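Local coordinates for ABC transporter, periplasmic substrate-binding protein (Vibrio cholerae O1 biovar eltor, PDB 1TWY), which probably serves as the periplasmic receptor of an ABC-type phosphate importer, binding phosphate and handing it to the membrane transporter, at residues A106-Q111 with K211-I216; Y124-G129 with I144-R149; N140-A145 with H196-V201; S188-L193 with G202-G207. All coordinates share one frame; numbering follows the deposited sequence.

Interaction 1. Residues A106-Q111 with K211-I216; sequences AIVVNQ and KSVKAI
Val109 and Lys214 form an antiparallel hydrogen-bonded pair, Val109 N reaching Lys214 O at 2.9 Å and Lys214 N returning to Val109 O at 2.9 Å. One step along, Val108 and Ala215 make the adjoining non-hydrogen-bonded pair, and a third bond runs from Ile216 N to Ile107 O at 2.9 Å, arriving almost in line with the carbonyl (C=O...N 169°). Between these bonds the CA hydrogens of Val108 and Ala215 point at Lys214 O and Ile107 O. On the face carrying Val108, its CG1 packs on Val213 CG2 at 3.8 Å. On the other face Val109 CG2 meets Ile216 CG2 at 3.7 Å, the two side chains crossing near a right angle. With CG1 set between its own N and carbonyl carbon (chi1 61°), Ile216 lays that branch beside Ile107 CB. Beyond the pairing, Gln111 folds back at chi2 (53°) and brings NE2 to 3.4 Å from Lys214 CD, across the aliphatic part of the lysine, whose NZ is hydrogen-bonded to the carbonyls of Asn113 and Val115. Waters continue the link: one joins Gln111 N to Ser212 O, another gives its protons to Gln111 OE1 and Lys211 O, and a third, at the paired end, spans Ile107 N and Ile216 O. Strand 200-205 pairs with the other edge of strand 96-109, and helix 187-196 covers Val213. The chemistry differs along the contact: direct amide bonds and branched apolar side chains hold the paired residues, whereas water bridges Gln111 to Lys211 and Ser212 where the chains diverge.

Interaction 2. Residues Y124-G129 with I144-R149; sequences YGIYKG and IAVVTR
Tyr127 reaches from helix 120-128 across Val146 to the backbone of strand 145-149. Its CB leaves the helix without aiming at the strand, and the ring then brings its far end closer. Val146 CG1 is 3.9 Å from Tyr127 CG, already over one ring face, and closes to 3.3 Å at CE2. It stands 3.5 Å from the ring centroid, 21° off the normal, a CH-pi contact displaced towards the rim. The valine can do this because CG1 lies opposite its backbone N (chi1 -179°); its other methyl, CG2, turns to Ile126 CG2 at 3.9 Å. Further out, the Tyr127 OH donates to Val147 O at 2.7 Å, so the phenol is held by its tip as well as by its face. Beside it Ile126 CG1 packs on Ile144 CD1 at 3.8 Å, the two isoleucines crossing near a right angle. The helix ends directly after these contacts in a Schellman motif, with Gly129 at positive phi. Helix and strand run almost perpendicular, 88° apart with axes 9.1 Å from each other, and Phe159 of helix 154-163 meets the Tyr127 ring edge-to-face, while Phe203 of strand 200-205 also touches it.

Interaction 3. Residues N140-A145 with H196-V201; sequences NDQKIA and HNTQAV
Ala145 and Ala200 form a parallel beta bridge at the start of strands 145-149 and 200-205, neighbours in the sheet of this periplasmic-binding-protein lobe. Strand 200-205 is entered from helix 187-196, which links it to strand 182-184 on the far edge of strand 145-149, a beta-alpha-beta crossover that steps over one strand. The backbone bonds flank Ala200: Ala145 N donates to Gln199 O at 3.0 Å, and Val201 N donates to Ala145 O at 3.0 Å. The first comes from above the carbonyl plane, 52° out of it, and the same oxygen also accepts the indole NE1 of Trp134, so two donors grip Gln199 O. A CA-H...O contact from Ala200 to Ala145 O accompanies the second. A type I turn from Asn197 to Ala200, closed by Ala200 N to Asn197 O, leads into the strand. Apolar packing is modest. Ile144 CG2 touches Val201 CG1 at 3.9 Å, and Gln199 presses CG on Ala145 CB at 3.6 Å before a bend at chi2 (-91°) turns its amide aside. Lys143 O lies 3.2 Å from Gln199 CB. The side-chain polar bond comes from Gln142, whose extended chain passes across Gln199 CB and places NE2 3.1 Å from Thr198 OG1, the hydroxyl oxygen lying only 4° out of the glutamine amide plane.

Interaction 4. Residues S188-L193 with G202-G207; sequences SMMKTL and GFISIG
The peptide carbonyl of Phe203 is the flat group that selenomethionine Met190 meets: its CG lies over one face of the carbonyl, 3.6 Å from Phe203 O, while its CE comes in much nearer the plane, 3.5 Å from that oxygen. Phe203 CB leaves the strand away from the helix, and its ring stacks on Phe159, with Ile107, Thr148 and Arg149 also against it. Met190 already faces the strand; bends at chi2 (74°) and chi3 (78°) then lay SE over Gly202 and bring CE back to the Phe203 carbonyl. With no side chain on that glycine, SE comes to 3.8 Å from Gly202 CA. The Phe203 amide N, buried by this packing, has no hydrogen-bond partner in the model. Nearer the helix, Met190 CG and Ile204 CG2 are 3.4 Å apart, tighter than usual for two carbons. The other end of Ile204, CD1, lies across the aliphatic chain of Lys191, 3.8 Å from its CG. The charged end of that lysine leaves the contact altogether, forming a salt bridge with Asp210 and a hydrogen bond to Ser208 O. No hydrogen bond joins the two segments. Helix 187-196 thus rests on strand 200-205 through Met190 and Lys191, running roughly antiparallel to it at 141° with axes 8.5 Å apart. Met190 also reaches Val147 and Val184 on strands 145-149 and 182-184, and Ile204 continues the packing to Val108 on strand 96-109.

All four contacts belong to one lobe and one sheet, in which strand 200-205 lies between strands 96-109 and 145-149. Interactions 3 and 4 both use that strand, the first at its beginning and the second further along. Interaction 1 adds the next strand beyond 96-109, and interaction 2 shares Ile144 and Ala145 with interaction 3. Interactions 2 and 4 put helices on opposite faces: Val146 meets helix 120-128, whereas Val147 touches Met190 of helix 187-196. Interactions 1, 2 and 4 are buried; interaction 3 is partly open. Strand pairing dominates 1 and 3, a phenol bond and CH-pi packing mark 2, and 4, with no hydrogen bond across it, rests on van der Waals packing, partly against a backbone carbonyl.

Interaction 1. Residues A106-Q111 with K211-I216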
loop_
_atom_site.group_PDB
_atom_site.type_symbol
_atom_site.label_atom_id
_atom_site.label_comp_id
_atom_site.label_asym_id
_atom_site.label_seq_id
_atom_site.Cartn_x
_atom_site.Cartn_y
_atom_site.Cartn_z
ATOM N N ALA A 106 -3.085 -5.783 6.710
ATOM C CA ALA A 106 -3.687 -6.473 7.857
ATOM C C ALA A 106 -3.124 -5.979 9.137
ATOM O O ALA A 106 -1.960 -5.652 9.218
ATOM C CB ALA A 106 -3.352 -8.032 7.790
ATOM N N ILE A 107 -3.972 -5.874 10.110
ATOM C CA ILE A 107 -3.502 -5.632 11.485
ATOM C C ILE A 107 -3.338 -6.954 12.187
ATOM O O ILE A 107 -4.234 -7.805 12.200
ATOM C CB ILE A 107 -4.578 -4.792 12.223
ATOM C CG1 ILE A 107 -4.949 -3.547 11.382
ATOM C CG2 ILE A 107 -4.115 -4.464 13.596
ATOM C CD1 ILE A 107 -3.715 -2.703 11.170
ATOM N N VAL A 108 -2.187 -7.139 12.810
ATOM C CA VAL A 108 -1.830 -8.397 13.353
ATOM C C VAL A 108 -1.541 -8.305 14.843
ATOM O O VAL A 108 -0.907 -7.340 15.266
ATOM C CB VAL A 108 -0.714 -9.065 12.571
ATOM C CG1 VAL A 108 -1.236 -9.435 11.160
ATOM C CG2 VAL A 108 0.522 -8.262 12.448
ATOM N N VAL A 109 -2.007 -9.286 15.608
ATOM C CA VAL A 109 -1.706 -9.438 17.006
ATOM C C VAL A 109 -1.200 -10.827 17.325
ATOM O O VAL A 109 -1.304 -11.732 16.468
ATOM C CB VAL A 109 -2.972 -9.153 17.896
ATOM C CG1 VAL A 109 -3.435 -7.673 17.624
ATOM C CG2 VAL A 109 -4.171 -10.105 17.647
ATOM N N ASN A 110 -0.704 -10.996 18.523
ATOM C CA ASN A 110 -0.203 -12.328 18.954
ATOM C C ASN A 110 -1.408 -13.274 19.103
ATOM O O ASN A 110 -2.535 -12.877 19.486
ATOM C CB ASN A 110 0.485 -12.189 20.302
ATOM C CG ASN A 110 1.124 -13.462 20.742
ATOM O OD1 ASN A 110 0.437 -14.339 21.336
ATOM N ND2 ASN A 110 2.419 -13.575 20.550
ATOM N N GLN A 111 -1.205 -14.543 18.655
ATOM C CA GLN A 111 -2.261 -15.547 18.776
ATOM C C GLN A 111 -3.016 -15.581 20.134
ATOM O O GLN A 111 -4.176 -15.932 20.117
ATOM C CB GLN A 111 -1.729 -16.952 18.573
ATOM C CG GLN A 111 -2.784 -17.978 18.201
ATOM C CD GLN A 111 -3.646 -17.553 16.976
ATOM O OE1 GLN A 111 -3.143 -17.445 15.880
ATOM N NE2 GLN A 111 -4.914 -17.309 17.217
ATOM N N LYS A 211 0.105 -18.236 9.563
ATOM C CA LYS A 211 -0.427 -18.700 10.835
ATOM C C LYS A 211 0.382 -18.333 12.057
ATOM O O LYS A 211 -0.064 -18.695 13.141
ATOM C CB LYS A 211 -0.646 -20.218 10.825
ATOM C CG LYS A 211 -1.781 -20.574 9.789
ATOM C CD LYS A 211 -2.240 -22.112 9.932
ATOM C CE LYS A 211 -2.694 -22.785 8.599
ATOM N NZ LYS A 211 -2.816 -24.314 8.698
ATOM N N SER A 212 1.494 -17.620 11.826
ATOM C CA SER A 212 2.341 -17.275 13.011
ATOM C C SER A 212 1.741 -16.086 13.809
ATOM O O SER A 212 2.211 -15.801 14.868
ATOM C CB SER A 212 3.749 -16.872 12.618
ATOM O OG SER A 212 3.823 -15.743 11.770
ATOM N N VAL A 213 0.810 -15.402 13.209
ATOM C CA VAL A 213 0.161 -14.194 13.763
ATOM C C VAL A 213 -1.360 -14.292 13.562
ATOM O O VAL A 213 -1.816 -15.128 12.766
ATOM C CB VAL A 213 0.612 -12.867 13.108
ATOM C CG1 VAL A 213 2.055 -12.647 13.274
ATOM C CG2 VAL A 213 0.307 -12.835 11.683
ATOM N N LYS A 214 -2.106 -13.485 14.310
ATOM C CA LYS A 214 -3.564 -13.436 14.163
ATOM C C LYS A 214 -3.918 -12.080 13.473
ATOM O O LYS A 214 -3.689 -11.024 14.092
ATOM C CB LYS A 214 -4.250 -13.536 15.576
ATOM C CG LYS A 214 -5.758 -13.696 15.460
ATOM C CD LYS A 214 -6.384 -14.311 16.652
ATOM C CE LYS A 214 -6.361 -13.321 17.723
ATOM N NZ LYS A 214 -7.650 -13.455 18.681
ATOM N N ALA A 215 -4.452 -12.117 12.285
ATOM C CA ALA A 215 -4.934 -10.969 11.612
ATOM C C ALA A 215 -6.323 -10.679 12.131
ATOM O O ALA A 215 -7.123 -11.593 12.231
ATOM C CB ALA A 215 -5.055 -11.290 10.108
ATOM N N ILE A 216 -6.602 -9.469 12.559
ATOM C CA ILE A 216 -7.903 -9.153 13.153
ATOM C C ILE A 216 -8.777 -8.336 12.210
ATOM O O ILE A 216 -8.362 -7.876 11.128
ATOM C CB ILE A 216 -7.747 -8.450 14.468
ATOM C CG1 ILE A 216 -7.024 -7.150 14.285
ATOM C CG2 ILE A 216 -7.036 -9.396 15.421
ATOM C CD1 ILE A 216 -7.003 -6.290 15.646
HETATM O O HOH W 1 -6.492 -7.058 9.494
HETATM O O HOH W 2 1.158 -15.267 17.494
HETATM O O HOH W 3 -3.529 -17.493 13.406
HETATM O O HOH W 4 -0.409 -17.758 15.627
#

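Interaction 2. Residues Y124-G129 with I144-R149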
loop_
_atom_site.group_PDB
_atom_site.type_symbol
_atom_site.label_atom_id
_atom_site.label_comp_id
_atom_site.label_asym_id
_atom_site.label_seq_id
_atom_site.Cartn_x
_atom_site.Cartn_y
_atom_site.Cartn_z
ATOM N N TYR A 124 -6.347 4.189 15.872
ATOM C CA TYR A 124 -5.722 5.498 15.884
ATOM C C TYR A 124 -5.193 5.854 17.256
ATOM O O TYR A 124 -4.043 6.295 17.446
ATOM C CB TYR A 124 -6.751 6.548 15.394
ATOM C CG TYR A 124 -6.250 7.980 15.501
ATOM C CD1 TYR A 124 -5.520 8.573 14.459
ATOM C CD2 TYR A 124 -6.471 8.774 16.649
ATOM C CE1 TYR A 124 -5.077 9.863 14.486
ATOM C CE2 TYR A 124 -6.024 10.014 16.690
ATOM C CZ TYR A 124 -5.270 10.604 15.612
ATOM O OH TYR A 124 -4.821 11.933 15.695
ATOM N N GLY A 125 -6.068 5.723 18.247
ATOM C CA GLY A 125 -5.608 5.916 19.600
ATOM C C GLY A 125 -4.464 5.143 20.150
ATOM O O GLY A 125 -3.544 5.675 20.846
ATOM N N ILE A 126 -4.395 3.876 19.708
ATOM C CA ILE A 126 -3.224 3.085 20.057
ATOM C C ILE A 126 -1.904 3.584 19.417
ATOM O O ILE A 126 -0.906 3.825 20.071
ATOM C CB ILE A 126 -3.514 1.602 19.630
ATOM C CG1 ILE A 126 -4.527 0.960 20.587
ATOM C CG2 ILE A 126 -2.190 0.760 19.593
ATOM C CD1 ILE A 126 -5.133 -0.274 20.089
ATOM N N TYR A 127 -1.949 3.873 18.121
ATOM C CA TYR A 127 -0.772 4.380 17.404
ATOM C C TYR A 127 -0.377 5.768 17.840
ATOM O O TYR A 127 0.781 6.102 17.789
ATOM C CB TYR A 127 -0.893 4.211 15.860
ATOM C CG TYR A 127 -0.416 2.823 15.488
ATOM C CD1 TYR A 127 -1.225 1.727 15.620
ATOM C CD2 TYR A 127 0.830 2.648 14.997
ATOM C CE1 TYR A 127 -0.762 0.444 15.371
ATOM C CE2 TYR A 127 1.288 1.356 14.666
ATOM C CZ TYR A 127 0.547 0.316 14.862
ATOM O OH TYR A 127 0.993 -1.013 14.621
ATOM N N LYS A 128 -1.338 6.557 18.393
ATOM C CA LYS A 128 -0.994 7.857 18.916
ATOM C C LYS A 128 -0.412 7.825 20.295
ATOM O O LYS A 128 0.140 8.833 20.700
ATOM C CB LYS A 128 -2.213 8.771 19.016
ATOM C CG LYS A 128 -2.654 9.358 17.732
ATOM C CD LYS A 128 -1.850 10.550 17.263
ATOM C CE LYS A 128 -2.185 11.867 18.017
ATOM N NZ LYS A 128 -0.963 12.714 18.067
ATOM N N GLY A 129 -0.539 6.748 21.002
ATOM C CA GLY A 129 -0.074 6.572 22.325
ATOM C C GLY A 129 -1.134 7.046 23.345
ATOM O O GLY A 129 -0.826 7.064 24.552
ATOM N N ILE A 144 0.376 -2.111 25.895
ATOM C CA ILE A 144 0.552 -2.299 24.419
ATOM C C ILE A 144 1.972 -2.007 23.933
ATOM O O ILE A 144 2.582 -0.977 24.268
ATOM C CB ILE A 144 -0.513 -1.484 23.644
ATOM C CG1 ILE A 144 -1.916 -1.895 24.035
ATOM C CG2 ILE A 144 -0.221 -1.753 22.131
ATOM C CD1 ILE A 144 -2.911 -1.031 23.455
ATOM N N ALA A 145 2.555 -2.917 23.138
ATOM C CA ALA A 145 3.824 -2.547 22.403
ATOM C C ALA A 145 3.373 -2.269 20.940
ATOM O O ALA A 145 2.804 -3.173 20.286
ATOM C CB ALA A 145 4.876 -3.647 22.416
ATOM N N VAL A 146 3.477 -1.048 20.527
ATOM C CA VAL A 146 3.072 -0.624 19.170
ATOM C C VAL A 146 4.258 -0.844 18.316
ATOM O O VAL A 146 5.277 -0.342 18.552
ATOM C CB VAL A 146 2.800 0.876 19.190
ATOM C CG1 VAL A 146 2.349 1.402 17.827
ATOM C CG2 VAL A 146 1.674 1.159 20.183
ATOM N N VAL A 147 4.087 -1.531 17.189
ATOM C CA VAL A 147 5.133 -1.836 16.213
ATOM C C VAL A 147 4.771 -1.216 14.858
ATOM O O VAL A 147 3.642 -1.264 14.396
ATOM C CB VAL A 147 5.340 -3.279 16.080
ATOM C CG1 VAL A 147 6.712 -3.485 15.297
ATOM C CG2 VAL A 147 5.328 -3.995 17.378
ATOM N N THR A 148 5.790 -0.602 14.223
ATOM C CA THR A 148 5.699 0.055 13.011
ATOM C C THR A 148 6.854 -0.356 12.066
ATOM O O THR A 148 7.695 -1.177 12.486
ATOM C CB THR A 148 5.480 1.547 13.185
ATOM O OG1 THR A 148 5.155 2.094 11.885
ATOM C CG2 THR A 148 6.745 2.272 13.687
ATOM N N ARG A 149 6.973 0.209 10.926
ATOM C CA ARG A 149 8.032 -0.056 9.972
ATOM C C ARG A 149 8.973 1.175 9.924
ATOM O O ARG A 149 8.719 2.227 10.551
ATOM C CB ARG A 149 7.378 -0.387 8.628
ATOM C CG ARG A 149 6.764 -1.742 8.521
ATOM C CD ARG A 149 7.804 -2.903 8.525
ATOM N NE ARG A 149 8.659 -2.760 7.409
ATOM C CZ ARG A 149 8.330 -3.040 6.167
ATOM N NH1 ARG A 149 7.189 -3.704 5.907
ATOM N NH2 ARG A 149 9.179 -2.789 5.183
#

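Interaction 3. Residues N140-A145 with H196-V201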
loop_
_atom_site.group_PDB
_atom_site.type_symbol
_atom_site.label_atom_id
_atom_site.label_comp_id
_atom_site.label_asym_id
_atom_site.label_seq_id
_atom_site.Cartn_x
_atom_site.Cartn_y
_atom_site.Cartn_z
ATOM N N ASN A 140 -6.661 -8.163 27.443
ATOM C CA ASN A 140 -6.025 -8.367 28.741
ATOM C C ASN A 140 -5.507 -7.079 29.323
ATOM O O ASN A 140 -5.234 -6.115 28.613
ATOM C CB ASN A 140 -4.907 -9.347 28.710
ATOM C CG ASN A 140 -5.344 -10.728 28.211
ATOM O OD1 ASN A 140 -6.446 -11.183 28.537
ATOM N ND2 ASN A 140 -4.518 -11.356 27.355
ATOM N N ASP A 141 -5.324 -7.093 30.633
ATOM C CA ASP A 141 -4.558 -6.062 31.286
ATOM C C ASP A 141 -3.045 -6.149 31.049
ATOM O O ASP A 141 -2.236 -6.825 31.723
ATOM C CB ASP A 141 -4.916 -6.079 32.811
ATOM C CG ASP A 141 -4.178 -5.016 33.584
ATOM O OD1 ASP A 141 -3.477 -4.123 33.070
ATOM O OD2 ASP A 141 -4.243 -4.991 34.812
ATOM N N GLN A 142 -2.605 -5.429 30.040
ATOM C CA GLN A 142 -1.219 -5.518 29.612
ATOM C C GLN A 142 -0.943 -4.311 28.698
ATOM O O GLN A 142 -1.747 -3.986 27.882
ATOM C CB GLN A 142 -1.021 -6.808 28.852
ATOM C CG GLN A 142 0.382 -6.984 28.279
ATOM C CD GLN A 142 0.571 -8.302 27.484
ATOM O OE1 GLN A 142 -0.359 -8.816 26.877
ATOM N NE2 GLN A 142 1.726 -8.851 27.592
ATOM N N LYS A 143 0.184 -3.677 28.945
ATOM C CA LYS A 143 0.698 -2.547 28.222
ATOM C C LYS A 143 0.892 -2.961 26.764
ATOM O O LYS A 143 1.518 -4.018 26.444
ATOM C CB LYS A 143 1.982 -2.002 28.797
ATOM C CG LYS A 143 2.511 -0.728 28.156
ATOM C CD LYS A 143 3.704 -0.139 28.932
ATOM C CE LYS A 143 4.228 1.102 28.209
ATOM N NZ LYS A 143 3.138 2.025 27.693
ATOM N N ILE A 144 0.376 -2.111 25.895
ATOM C CA ILE A 144 0.552 -2.299 24.419
ATOM C C ILE A 144 1.972 -2.007 23.933
ATOM O O ILE A 144 2.582 -0.977 24.268
ATOM C CB ILE A 144 -0.513 -1.484 23.644
ATOM C CG1 ILE A 144 -1.916 -1.895 24.035
ATOM C CG2 ILE A 144 -0.221 -1.753 22.131
ATOM C CD1 ILE A 144 -2.911 -1.031 23.455
ATOM N N ALA A 145 2.555 -2.917 23.138
ATOM C CA ALA A 145 3.824 -2.547 22.403
ATOM C C ALA A 145 3.373 -2.269 20.940
ATOM O O ALA A 145 2.804 -3.173 20.286
ATOM C CB ALA A 145 4.876 -3.647 22.416
ATOM N N HIS A 196 6.204 -13.503 18.935
ATOM C CA HIS A 196 6.976 -13.686 20.166
ATOM C C HIS A 196 6.652 -12.744 21.322
ATOM O O HIS A 196 7.253 -12.903 22.384
ATOM C CB HIS A 196 8.453 -13.582 19.853
ATOM C CG HIS A 196 9.043 -14.816 19.315
ATOM N ND1 HIS A 196 10.038 -14.802 18.389
ATOM C CD2 HIS A 196 8.808 -16.120 19.578
ATOM C CE1 HIS A 196 10.409 -16.040 18.109
ATOM N NE2 HIS A 196 9.706 -16.850 18.833
ATOM N N ASN A 197 5.666 -11.861 21.112
ATOM C CA ASN A 197 5.286 -10.873 22.122
ATOM C C ASN A 197 3.820 -10.739 22.195
ATOM O O ASN A 197 3.203 -10.073 21.378
ATOM C CB ASN A 197 6.038 -9.535 21.865
ATOM C CG ASN A 197 7.488 -9.667 21.917
ATOM O OD1 ASN A 197 8.054 -9.615 23.038
ATOM N ND2 ASN A 197 8.142 -9.870 20.752
ATOM N N THR A 198 3.227 -11.310 23.232
ATOM C CA THR A 198 1.786 -11.254 23.524
ATOM C C THR A 198 1.194 -9.821 23.494
ATOM O O THR A 198 0.060 -9.633 23.149
ATOM C CB THR A 198 1.443 -11.884 24.889
ATOM O OG1 THR A 198 2.236 -11.357 25.915
ATOM C CG2 THR A 198 1.784 -13.392 24.910
ATOM N N GLN A 199 2.048 -8.836 23.849
ATOM C CA GLN A 199 1.632 -7.440 23.947
ATOM C C GLN A 199 1.613 -6.678 22.630
ATOM O O GLN A 199 1.148 -5.568 22.611
ATOM C CB GLN A 199 2.543 -6.679 24.908
ATOM C CG GLN A 199 4.032 -6.407 24.500
ATOM C CD GLN A 199 5.061 -7.438 24.923
ATOM O OE1 GLN A 199 4.720 -8.604 24.967
ATOM N NE2 GLN A 199 6.301 -7.035 25.227
ATOM N N ALA A 200 2.177 -7.231 21.536
ATOM C CA ALA A 200 2.431 -6.419 20.385
ATOM C C ALA A 200 1.272 -6.357 19.387
ATOM O O ALA A 200 0.426 -7.231 19.279
ATOM C CB ALA A 200 3.703 -7.024 19.614
ATOM N N VAL A 201 1.209 -5.218 18.708
ATOM C CA VAL A 201 0.370 -5.006 17.550
ATOM C C VAL A 201 1.153 -4.409 16.483
ATOM O O VAL A 201 2.111 -3.593 16.661
ATOM C CB VAL A 201 -0.852 -4.070 17.811
ATOM C CG1 VAL A 201 -0.475 -2.739 18.377
ATOM C CG2 VAL A 201 -1.857 -4.003 16.633
#

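Interaction 4. Residues S188-L193 with G202-G207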
loop_
_atom_site.group_PDB
_atom_site.type_symbol
_atom_site.label_atom_id
_atom_site.label_comp_id
_atom_site.label_asym_id
_atom_site.label_seq_id
_atom_site.Cartn_x
_atom_site.Cartn_y
_atom_site.Cartn_z
ATOM N N SER A 188 8.454 -9.908 7.424
ATOM C CA SER A 188 8.875 -11.078 8.097
ATOM C C SER A 188 9.223 -10.830 9.584
ATOM O O SER A 188 8.861 -11.587 10.463
ATOM C CB SER A 188 10.090 -11.602 7.334
ATOM O OG SER A 188 9.658 -12.394 6.272
HETATM N N MSE A 189 9.904 -9.721 9.747
HETATM C CA MSE A 189 10.454 -9.373 11.084
HETATM C C MSE A 189 9.229 -8.893 11.904
HETATM O O MSE A 189 9.145 -9.147 13.075
HETATM C CB MSE A 189 11.542 -8.314 11.040
HETATM C CG MSE A 189 12.099 -7.999 12.398
HETATM SE SE MSE A 189 13.517 -6.701 12.250
HETATM C CE MSE A 189 13.774 -6.450 14.044
HETATM N N MSE A 190 8.268 -8.228 11.296
HETATM C CA MSE A 190 7.056 -7.849 11.988
HETATM C C MSE A 190 6.322 -9.056 12.533
HETATM O O MSE A 190 5.858 -9.050 13.661
HETATM C CB MSE A 190 6.146 -7.058 11.065
HETATM C CG MSE A 190 4.823 -6.700 11.605
HETATM SE SE MSE A 190 4.970 -5.262 12.937
HETATM C CE MSE A 190 5.148 -3.900 12.017
ATOM N N LYS A 191 6.071 -10.068 11.678
ATOM C CA LYS A 191 5.443 -11.251 12.144
ATOM C C LYS A 191 6.226 -11.966 13.251
ATOM O O LYS A 191 5.582 -12.339 14.175
ATOM C CB LYS A 191 5.187 -12.203 11.019
ATOM C CG LYS A 191 4.190 -11.673 9.989
ATOM C CD LYS A 191 3.874 -12.722 8.793
ATOM C CE LYS A 191 5.021 -12.799 7.834
ATOM N NZ LYS A 191 4.711 -13.935 6.793
ATOM N N THR A 192 7.535 -12.091 13.118
ATOM C CA THR A 192 8.329 -12.724 14.168
ATOM C C THR A 192 8.189 -11.947 15.467
ATOM O O THR A 192 8.036 -12.581 16.536
ATOM C CB THR A 192 9.775 -12.837 13.700
ATOM O OG1 THR A 192 9.746 -13.643 12.497
ATOM C CG2 THR A 192 10.582 -13.553 14.712
ATOM N N LEU A 193 8.248 -10.633 15.405
ATOM C CA LEU A 193 8.071 -9.831 16.628
ATOM C C LEU A 193 6.763 -10.019 17.265
ATOM O O LEU A 193 6.638 -10.293 18.494
ATOM C CB LEU A 193 8.422 -8.357 16.372
ATOM C CG LEU A 193 8.673 -7.512 17.593
ATOM C CD1 LEU A 193 9.953 -7.888 18.345
ATOM C CD2 LEU A 193 8.702 -6.079 17.221
ATOM N N GLY A 202 0.817 -4.861 15.276
ATOM C CA GLY A 202 1.490 -4.337 14.128
ATOM C C GLY A 202 0.638 -4.465 12.872
ATOM O O GLY A 202 -0.532 -4.769 12.944
ATOM N N PHE A 203 1.244 -4.113 11.749
ATOM C CA PHE A 203 0.575 -4.140 10.394
ATOM C C PHE A 203 1.549 -4.791 9.419
ATOM O O PHE A 203 2.782 -4.620 9.500
ATOM C CB PHE A 203 0.091 -2.797 9.932
ATOM C CG PHE A 203 1.109 -1.747 9.865
ATOM C CD1 PHE A 203 1.415 -0.978 10.982
ATOM C CD2 PHE A 203 1.856 -1.554 8.715
ATOM C CE1 PHE A 203 2.425 -0.055 10.973
ATOM C CE2 PHE A 203 2.902 -0.598 8.724
ATOM C CZ PHE A 203 3.140 0.169 9.867
ATOM N N ILE A 204 1.007 -5.500 8.462
ATOM C CA ILE A 204 1.768 -6.186 7.397
ATOM C C ILE A 204 0.916 -6.179 6.138
ATOM O O ILE A 204 -0.306 -6.018 6.146
ATOM C CB ILE A 204 2.057 -7.636 7.733
ATOM C CG1 ILE A 204 0.785 -8.511 8.006
ATOM C CG2 ILE A 204 3.058 -7.805 8.928
ATOM C CD1 ILE A 204 1.217 -10.007 8.288
ATOM N N SER A 205 1.576 -6.308 5.002
ATOM C CA SER A 205 0.859 -6.543 3.750
ATOM C C SER A 205 -0.055 -7.782 3.873
ATOM O O SER A 205 0.302 -8.797 4.458
ATOM C CB SER A 205 1.852 -6.830 2.616
ATOM O OG SER A 205 3.035 -6.008 2.665
ATOM N N ILE A 206 -1.289 -7.685 3.340
ATOM C CA ILE A 206 -2.264 -8.696 3.572
ATOM C C ILE A 206 -1.840 -10.066 3.036
ATOM O O ILE A 206 -2.094 -11.099 3.682
ATOM C CB ILE A 206 -3.632 -8.214 2.982
ATOM C CG1 ILE A 206 -4.724 -9.102 3.477
ATOM C CG2 ILE A 206 -3.563 -8.169 1.387
ATOM C CD1 ILE A 206 -6.050 -8.448 3.326
ATOM N N GLY A 207 -1.054 -10.041 1.970
ATOM C CA GLY A 207 -0.485 -11.255 1.374
ATOM C C GLY A 207 0.523 -11.970 2.230
ATOM O O GLY A 207 0.683 -13.192 2.100
#